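Long-range contacts in solute-binding periplasmic protein of iron/siderophore ABC transporter (Yersinia pestis, PDB 6B2Y), which probably binds chelated iron or a related metal complex in the periplasm and hands it to an ABC transporter for import: residues D92-A97 and K282-D287; L293-T298 and E375-Y380; I275-G280 and Y327-N332. One frame throughout, in Å; residues are numbered along the deposited sequence.

Contact 1 of 3, residues D92-A97 and K282-D287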
# COMPACT_ATOMS: atom_id res chain seq x y z
N ASP A 92 1.52 -10.99 2.30
CA ASP A 92 0.14 -10.88 1.82
C ASP A 92 -0.37 -12.23 1.34
O ASP A 92 -0.79 -12.38 0.19
CB ASP A 92 0.03 -9.84 0.70
CG ASP A 92 -1.40 -9.42 0.44
OD1 ASP A 92 -2.30 -9.95 1.12
OD2 ASP A 92 -1.63 -8.55 -0.44
N PRO A 93 -0.38 -13.24 2.22
CA PRO A 93 -0.88 -14.57 1.80
C PRO A 93 -2.32 -14.58 1.31
O PRO A 93 -2.67 -15.44 0.48
CB PRO A 93 -0.75 -15.41 3.09
CG PRO A 93 -0.75 -14.39 4.20
CD PRO A 93 0.02 -13.23 3.64
N GLN A 94 -3.17 -13.68 1.80
CA GLN A 94 -4.56 -13.68 1.36
C GLN A 94 -4.68 -13.32 -0.11
O GLN A 94 -5.36 -14.01 -0.87
CB GLN A 94 -5.38 -12.73 2.22
CG GLN A 94 -5.37 -13.08 3.69
CD GLN A 94 -6.11 -12.06 4.49
OE1 GLN A 94 -7.26 -11.74 4.17
NE2 GLN A 94 -5.46 -11.51 5.50
N THR A 95 -4.05 -12.22 -0.53
CA THR A 95 -4.08 -11.88 -1.95
C THR A 95 -3.44 -12.97 -2.79
O THR A 95 -3.96 -13.33 -3.85
CB THR A 95 -3.38 -10.54 -2.20
OG1 THR A 95 -3.99 -9.54 -1.39
CG2 THR A 95 -3.48 -10.14 -3.66
N TYR A 96 -2.33 -13.53 -2.31
CA TYR A 96 -1.69 -14.63 -3.03
C TYR A 96 -2.67 -15.79 -3.24
O TYR A 96 -2.72 -16.37 -4.33
CB TYR A 96 -0.45 -15.09 -2.25
CG TYR A 96 0.38 -16.16 -2.94
CD1 TYR A 96 -0.01 -17.50 -2.89
CD2 TYR A 96 1.55 -15.84 -3.61
CE1 TYR A 96 0.74 -18.48 -3.49
CE2 TYR A 96 2.31 -16.82 -4.23
CZ TYR A 96 1.88 -18.15 -4.17
OH TYR A 96 2.61 -19.15 -4.77
N ALA A 97 -3.47 -16.09 -2.22
CA ALA A 97 -4.44 -17.19 -2.30
C ALA A 97 -5.47 -16.95 -3.39
O ALA A 97 -5.83 -17.87 -4.13
CB ALA A 97 -5.13 -17.37 -0.94
N LYS A 282 -3.33 -8.77 9.13
CA LYS A 282 -3.26 -10.15 9.60
C LYS A 282 -4.34 -11.01 8.95
O LYS A 282 -5.38 -10.53 8.50
CB LYS A 282 -3.41 -10.20 11.13
CG LYS A 282 -2.23 -9.62 11.89
CD LYS A 282 -0.94 -10.35 11.56
CE LYS A 282 0.24 -9.70 12.26
NZ LYS A 282 1.51 -10.14 11.65
N SER A 283 -4.07 -12.31 8.92
CA SER A 283 -4.97 -13.33 8.39
C SER A 283 -5.88 -13.85 9.49
O SER A 283 -5.45 -13.95 10.65
CB SER A 283 -4.17 -14.50 7.80
OG SER A 283 -3.63 -14.15 6.54
N PRO A 284 -7.14 -14.15 9.16
CA PRO A 284 -8.08 -14.61 10.19
C PRO A 284 -7.52 -15.79 10.96
O PRO A 284 -6.95 -16.72 10.37
CB PRO A 284 -9.32 -15.00 9.38
CG PRO A 284 -9.19 -14.27 8.08
CD PRO A 284 -7.72 -14.17 7.81
N GLY A 285 -7.64 -15.74 12.28
CA GLY A 285 -7.13 -16.79 13.13
C GLY A 285 -5.64 -16.80 13.35
O GLY A 285 -5.13 -17.75 13.95
N SER A 286 -4.92 -15.78 12.88
CA SER A 286 -3.49 -15.71 13.12
C SER A 286 -3.20 -15.61 14.62
O SER A 286 -4.00 -15.07 15.39
CB SER A 286 -2.88 -14.52 12.39
OG SER A 286 -2.87 -13.38 13.23
N ASP A 287 -2.03 -16.12 15.02
CA ASP A 287 -1.63 -16.04 16.42
C ASP A 287 -0.92 -14.74 16.76
O ASP A 287 -0.96 -14.30 17.91
CB ASP A 287 -0.73 -17.23 16.78
CG ASP A 287 -1.50 -18.53 16.90
OD1 ASP A 287 -2.70 -18.52 17.24
OD2 ASP A 287 -0.88 -19.59 16.62

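Contact 2 of 3, residues L293-T298 and E375-Y380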
# COMPACT_ATOMS: atom_id res chain seq x y z
N LEU A 293 -7.28 -7.90 8.32
CA LEU A 293 -7.85 -7.32 7.11
C LEU A 293 -7.21 -7.97 5.90
O LEU A 293 -6.06 -8.43 5.98
CB LEU A 293 -7.63 -5.79 7.04
CG LEU A 293 -8.24 -4.94 8.14
CD1 LEU A 293 -7.54 -3.58 8.22
CD2 LEU A 293 -9.73 -4.78 7.90
N GLY A 294 -7.94 -8.01 4.77
CA GLY A 294 -7.40 -8.51 3.53
C GLY A 294 -8.43 -9.30 2.72
O GLY A 294 -9.61 -9.33 3.03
N ALA A 295 -7.94 -9.96 1.66
CA ALA A 295 -8.81 -10.50 0.63
C ALA A 295 -9.67 -11.65 1.12
O ALA A 295 -10.63 -12.02 0.43
CB ALA A 295 -7.99 -10.94 -0.59
N GLN A 296 -9.36 -12.22 2.28
CA GLN A 296 -10.11 -13.35 2.82
C GLN A 296 -10.75 -13.02 4.16
O GLN A 296 -11.23 -13.92 4.86
CB GLN A 296 -9.20 -14.57 2.96
CG GLN A 296 -8.60 -15.06 1.62
CD GLN A 296 -7.65 -16.23 1.80
OE1 GLN A 296 -6.74 -16.19 2.63
NE2 GLN A 296 -7.87 -17.29 1.02
N VAL A 297 -10.78 -11.74 4.54
CA VAL A 297 -11.32 -11.32 5.82
C VAL A 297 -12.75 -10.85 5.62
O VAL A 297 -13.04 -10.09 4.69
CB VAL A 297 -10.45 -10.22 6.45
CG1 VAL A 297 -11.12 -9.66 7.69
CG2 VAL A 297 -9.08 -10.79 6.78
N THR A 298 -13.66 -11.31 6.50
CA THR A 298 -15.05 -10.89 6.49
C THR A 298 -15.23 -9.66 7.37
O THR A 298 -14.42 -9.40 8.26
CB THR A 298 -15.95 -12.02 7.02
OG1 THR A 298 -15.70 -12.20 8.43
CG2 THR A 298 -15.65 -13.31 6.30
N GLU A 375 -11.62 -11.15 -8.97
CA GLU A 375 -12.75 -10.46 -8.38
C GLU A 375 -12.35 -9.84 -7.04
O GLU A 375 -11.55 -10.42 -6.29
CB GLU A 375 -13.92 -11.42 -8.16
CG GLU A 375 -15.22 -10.94 -8.76
CD GLU A 375 -15.08 -10.58 -10.22
OE1 GLU A 375 -15.40 -9.44 -10.60
OE2 GLU A 375 -14.63 -11.45 -11.00
N PRO A 376 -12.91 -8.68 -6.71
CA PRO A 376 -12.71 -8.15 -5.36
C PRO A 376 -13.32 -9.08 -4.33
O PRO A 376 -14.33 -9.75 -4.57
CB PRO A 376 -13.44 -6.80 -5.39
CG PRO A 376 -14.34 -6.86 -6.57
CD PRO A 376 -13.70 -7.78 -7.56
N SER A 377 -12.68 -9.15 -3.17
CA SER A 377 -13.18 -9.96 -2.07
C SER A 377 -12.59 -9.43 -0.79
O SER A 377 -11.60 -8.69 -0.80
CB SER A 377 -12.82 -11.44 -2.26
OG SER A 377 -11.42 -11.60 -2.38
N GLY A 378 -13.20 -9.81 0.32
CA GLY A 378 -12.63 -9.50 1.62
C GLY A 378 -12.95 -8.11 2.13
O GLY A 378 -13.87 -7.42 1.67
N THR A 379 -12.15 -7.69 3.10
CA THR A 379 -12.41 -6.49 3.90
C THR A 379 -11.11 -5.71 4.06
O THR A 379 -10.16 -6.22 4.65
CB THR A 379 -12.98 -6.87 5.27
OG1 THR A 379 -14.16 -7.67 5.09
CG2 THR A 379 -13.29 -5.63 6.09
N TYR A 380 -11.09 -4.48 3.56
CA TYR A 380 -9.87 -3.69 3.59
C TYR A 380 -9.97 -2.43 4.45
O TYR A 380 -8.98 -1.70 4.58
CB TYR A 380 -9.47 -3.31 2.16
CG TYR A 380 -9.02 -4.49 1.34
CD1 TYR A 380 -9.94 -5.27 0.63
CD2 TYR A 380 -7.68 -4.84 1.26
CE1 TYR A 380 -9.53 -6.35 -0.14
CE2 TYR A 380 -7.26 -5.92 0.49
CZ TYR A 380 -8.19 -6.67 -0.20
OH TYR A 380 -7.76 -7.75 -0.96

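Contact 3 of 3, residues I275-G280 and Y327-N332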
# COMPACT_ATOMS: atom_id res chain seq x y z
N ILE A 275 -9.35 11.60 16.05
CA ILE A 275 -9.62 10.38 15.30
C ILE A 275 -8.42 9.45 15.42
O ILE A 275 -7.27 9.89 15.37
CB ILE A 275 -9.91 10.71 13.82
CG1 ILE A 275 -11.23 11.47 13.69
CG2 ILE A 275 -9.92 9.45 12.95
CD1 ILE A 275 -11.52 11.97 12.30
N TYR A 276 -8.70 8.15 15.60
CA TYR A 276 -7.66 7.12 15.72
C TYR A 276 -7.83 6.12 14.59
O TYR A 276 -8.94 5.64 14.34
CB TYR A 276 -7.73 6.40 17.08
CG TYR A 276 -6.85 5.16 17.13
CD1 TYR A 276 -5.52 5.25 17.49
CD2 TYR A 276 -7.36 3.92 16.81
CE1 TYR A 276 -4.71 4.14 17.53
CE2 TYR A 276 -6.55 2.78 16.84
CZ TYR A 276 -5.23 2.90 17.21
OH TYR A 276 -4.42 1.79 17.25
N ILE A 277 -6.72 5.80 13.91
CA ILE A 277 -6.70 4.83 12.83
C ILE A 277 -5.62 3.81 13.14
O ILE A 277 -4.49 4.18 13.48
CB ILE A 277 -6.42 5.48 11.46
CG1 ILE A 277 -7.37 6.64 11.20
CG2 ILE A 277 -6.57 4.44 10.34
CD1 ILE A 277 -7.17 7.27 9.82
N ALA A 278 -5.95 2.53 12.99
CA ALA A 278 -4.97 1.45 13.06
C ALA A 278 -4.82 0.81 11.68
O ALA A 278 -5.80 0.62 10.97
CB ALA A 278 -5.41 0.37 14.08
N SER A 279 -3.59 0.48 11.30
CA SER A 279 -3.38 -0.30 10.08
C SER A 279 -2.97 -1.72 10.44
O SER A 279 -2.33 -1.96 11.46
CB SER A 279 -2.31 0.31 9.15
OG SER A 279 -1.00 -0.10 9.50
N GLY A 280 -3.32 -2.65 9.56
CA GLY A 280 -2.91 -4.03 9.75
C GLY A 280 -3.29 -4.88 8.56
O GLY A 280 -3.98 -4.43 7.64
N TYR A 327 -10.99 3.57 13.69
CA TYR A 327 -11.11 2.93 12.38
C TYR A 327 -9.86 2.09 12.13
O TYR A 327 -8.83 2.27 12.77
CB TYR A 327 -11.28 3.97 11.25
CG TYR A 327 -12.31 5.03 11.58
CD1 TYR A 327 -13.62 4.90 11.15
CD2 TYR A 327 -11.97 6.16 12.34
CE1 TYR A 327 -14.57 5.86 11.46
CE2 TYR A 327 -12.92 7.12 12.68
CZ TYR A 327 -14.22 6.96 12.22
OH TYR A 327 -15.19 7.90 12.53
N ALA A 328 -9.96 1.16 11.17
CA ALA A 328 -8.80 0.41 10.72
C ALA A 328 -8.72 0.40 9.20
O ALA A 328 -9.74 0.37 8.51
CB ALA A 328 -8.80 -1.04 11.25
N ILE A 329 -7.48 0.42 8.71
CA ILE A 329 -7.18 0.45 7.28
C ILE A 329 -6.17 -0.64 6.95
O ILE A 329 -5.30 -0.97 7.76
CB ILE A 329 -6.64 1.84 6.86
CG1 ILE A 329 -6.52 1.93 5.35
CG2 ILE A 329 -5.28 2.11 7.55
CD1 ILE A 329 -7.86 2.01 4.63
N TRP A 330 -6.29 -1.21 5.75
CA TRP A 330 -5.35 -2.24 5.30
C TRP A 330 -3.95 -1.68 5.15
O TRP A 330 -3.74 -0.68 4.46
CB TRP A 330 -5.83 -2.81 3.96
CG TRP A 330 -5.15 -4.05 3.45
CD1 TRP A 330 -5.04 -5.26 4.08
CD2 TRP A 330 -4.56 -4.22 2.15
NE1 TRP A 330 -4.40 -6.17 3.26
CE2 TRP A 330 -4.10 -5.56 2.07
CE3 TRP A 330 -4.39 -3.37 1.04
CZ2 TRP A 330 -3.46 -6.06 0.94
CZ3 TRP A 330 -3.75 -3.87 -0.08
CH2 TRP A 330 -3.29 -5.20 -0.13
N HIS A 331 -2.98 -2.33 5.79
CA HIS A 331 -1.66 -1.73 5.90
C HIS A 331 -0.97 -1.63 4.55
O HIS A 331 -0.22 -0.67 4.31
CB HIS A 331 -0.78 -2.51 6.85
CG HIS A 331 0.60 -1.95 6.95
ND1 HIS A 331 0.87 -0.75 7.57
CD2 HIS A 331 1.78 -2.39 6.44
CE1 HIS A 331 2.15 -0.49 7.46
NE2 HIS A 331 2.73 -1.47 6.79
N ASN A 332 -1.21 -2.58 3.65
CA ASN A 332 -0.46 -2.57 2.40
C ASN A 332 -0.79 -1.39 1.50
O ASN A 332 -0.05 -1.16 0.53
CB ASN A 332 -0.68 -3.89 1.66
CG ASN A 332 0.03 -5.04 2.34
OD1 ASN A 332 1.19 -4.92 2.74
ND2 ASN A 332 -0.67 -6.17 2.48

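Contact 1 of 3, residues D92-A97 and K282-D287
Gln94 reaches from the first turn of helix 93-102 to the loop around Ser283, and most of the contact gathers about its side chain. CG lies beside the backbone N (chi1 -60°) and the chain beyond it is extended, which carries the amide away from the helix to the loop backbone. There NE2 stands 3.2 Å from Lys282 O, but the N-H...O angle of 121° makes this a weak, strongly bent bond. Farther along the same loop, OE1 accepts from Gln296 N, the strongest partner of the amide, and NE2 also donates to Leu293 O. These two bonds, of opposite polarity, set which way round the amide lies.

The close-packed part is Gln94 against Ser283. Ser283 OG lies 3.5 Å from Gln94 CG, so the hydroxyl meets the aliphatic stem of the glutamine as well as its amide end. Pro93 adds its ring atom CG, 3.7 Å from Ser283 OG. Toward the solvent the contact thins: Pro284 offers only CD, 4.2 Å from Gln94 NE2, and the type II turn from Ser283 to Ser286 then leads the chain away through exposed Gly285, with Asp287 poorly ordered.

On the helix side, Asp92 is the N-cap. Its OD1 takes a weak bond from Thr95 N at 3.3 Å, while Thr95 OG1 donates to Asp92 OD2 at 2.7 Å, coming from above the carboxylate plane; Tyr67 OH also bonds to OD2. The cap lies at the start of the turn that carries Gln94.

Only 135 Å² is buried between the segments, both sides summed. Helix 93-102, which follows strand 81-85 of the parallel sheet, here meets the loop after strand 275-280 of the mixed sheet, and the chemistry implies a small polar junction with Gln94 bonded mainly to the Leu293-Gln296 part of that loop.

Contact 2 of 3, residues L293-T298 and E375-Y380
Gly294 and Thr379 form a single antiparallel bridge, a hydrogen-bonded pair in which Gly294 N donates to Thr379 O at 2.9 Å and Thr379 N to Gly294 O at 3.0 Å. Gly294 O also accepts from Val297 N, closing a type I turn, and its two donors approach from opposite faces of the carbonyl plane. Beside the bridge, Gly378, at positive phi, lets the backbones approach closely, its CA resting 3.2 Å from Val297 O in a CA-H...O contact.

Two side-chain hydroxyls add bonds to the turn. Thr379 OG1, placed beside its own backbone N (chi1 -56°), donates to Val297 O at 2.7 Å, but from well above the carbonyl plane, 46° out of it. Ser377 OG uses a lone pair of Ala295 O, in the carbonyl plane, at 2.9 Å. The Thr379 methyl CG2, meanwhile, faces Leu293 CD2 at 4.1 Å, and these two side chains cross at about a right angle.

The Tyr380 side chain starts out away from 293-298, but its ring comes back against Gly294 and Ala295. Gly294 C lies over one ring face, offset toward the rim, and the hydroxyl OH comes within 3.2 Å of Ala295 CB. Met364 and Tyr368 of helix 360-371 also touch this tyrosine, while Ala302 of helix 299-310 meets Leu293, Val297 and Thr379.

Altogether 395 Å² is buried. The arrangement is that of a beta turn pinned to an extended chain by one isolated antiparallel bridge; it lies just ahead of strand 381-383, the antiparallel edge strand of the mixed sheet.

Contact 3 of 3, residues I275-G280 and Y327-N332
His331 has CG anti to its backbone N (chi1 178°), while Ser279 holds OG between its backbone N and carbonyl carbon (chi1 85°); together these torsions bring Ser279 OG to the edge of the imidazole, near its plane, 2.8 Å from His331 ND1. Either partner could be the donor. Ser279 OG is also hydrogen-bonded to Arg223 N, so the hydroxyl links the histidine to a third piece of chain.

The pair closes one end of a parallel ladder running from Ile277-Tyr327 to Gly280-Trp330. Ala278 is bonded through both its N and its O: the N donates to Tyr327 O at 2.9 Å and the O accepts from Ile329 N at 2.8 Å. Past the strand end the pattern distorts. His331 N still reaches Gly280 O at 3.0 Å, but from 52° above the carbonyl plane, where the chain turns into a 3-10 segment.

On the face of Ile277, Tyr327 and Ile329 the side chains pack apolarly. Ile275 CG2 touches Tyr327 CE2 at 3.8 Å, and Ile277 CG2 meets Ile329 CG2 at 3.9 Å, the two isoleucines crossing obliquely.

Both strands belong to the mixed sheet, with strand 217-221 beyond 275-280 and strand 381-383 beyond 326-330. Helix 340-350 covers the Ile277 and Ile329 face through Phe346, and Trp349 stacks on the Tyr327 ring; on the other face, helix 299-310 packs Leu306 against Ala328 and Ile309 against Tyr276, a three-layer alpha-beta-alpha arrangement with the sheet between the two helices.

In the fold
Along the chain, segment 92-97 comes first, followed by 275-280, 282-287, 293-298, 327-332 and 375-380. Contact 1 closes before contact 2 opens, whereas contact 3 alternates with both. The centres of contacts 1 and 2 are 10 Å apart; that of contact 3 is about 16 Å from the first and 15 Å from the second. Contact 3 is inside the mixed sheet. The loop following its strand 275-280 supplies one segment each to contacts 1 and 2, which tie it to helix 93-102 and to the chain entering strand 381-383. Trp330 packs on Asp92 and Tyr380, so it and contact 1 join the parts built on the two sheets, consistent with the two-lobed architecture of such binding proteins.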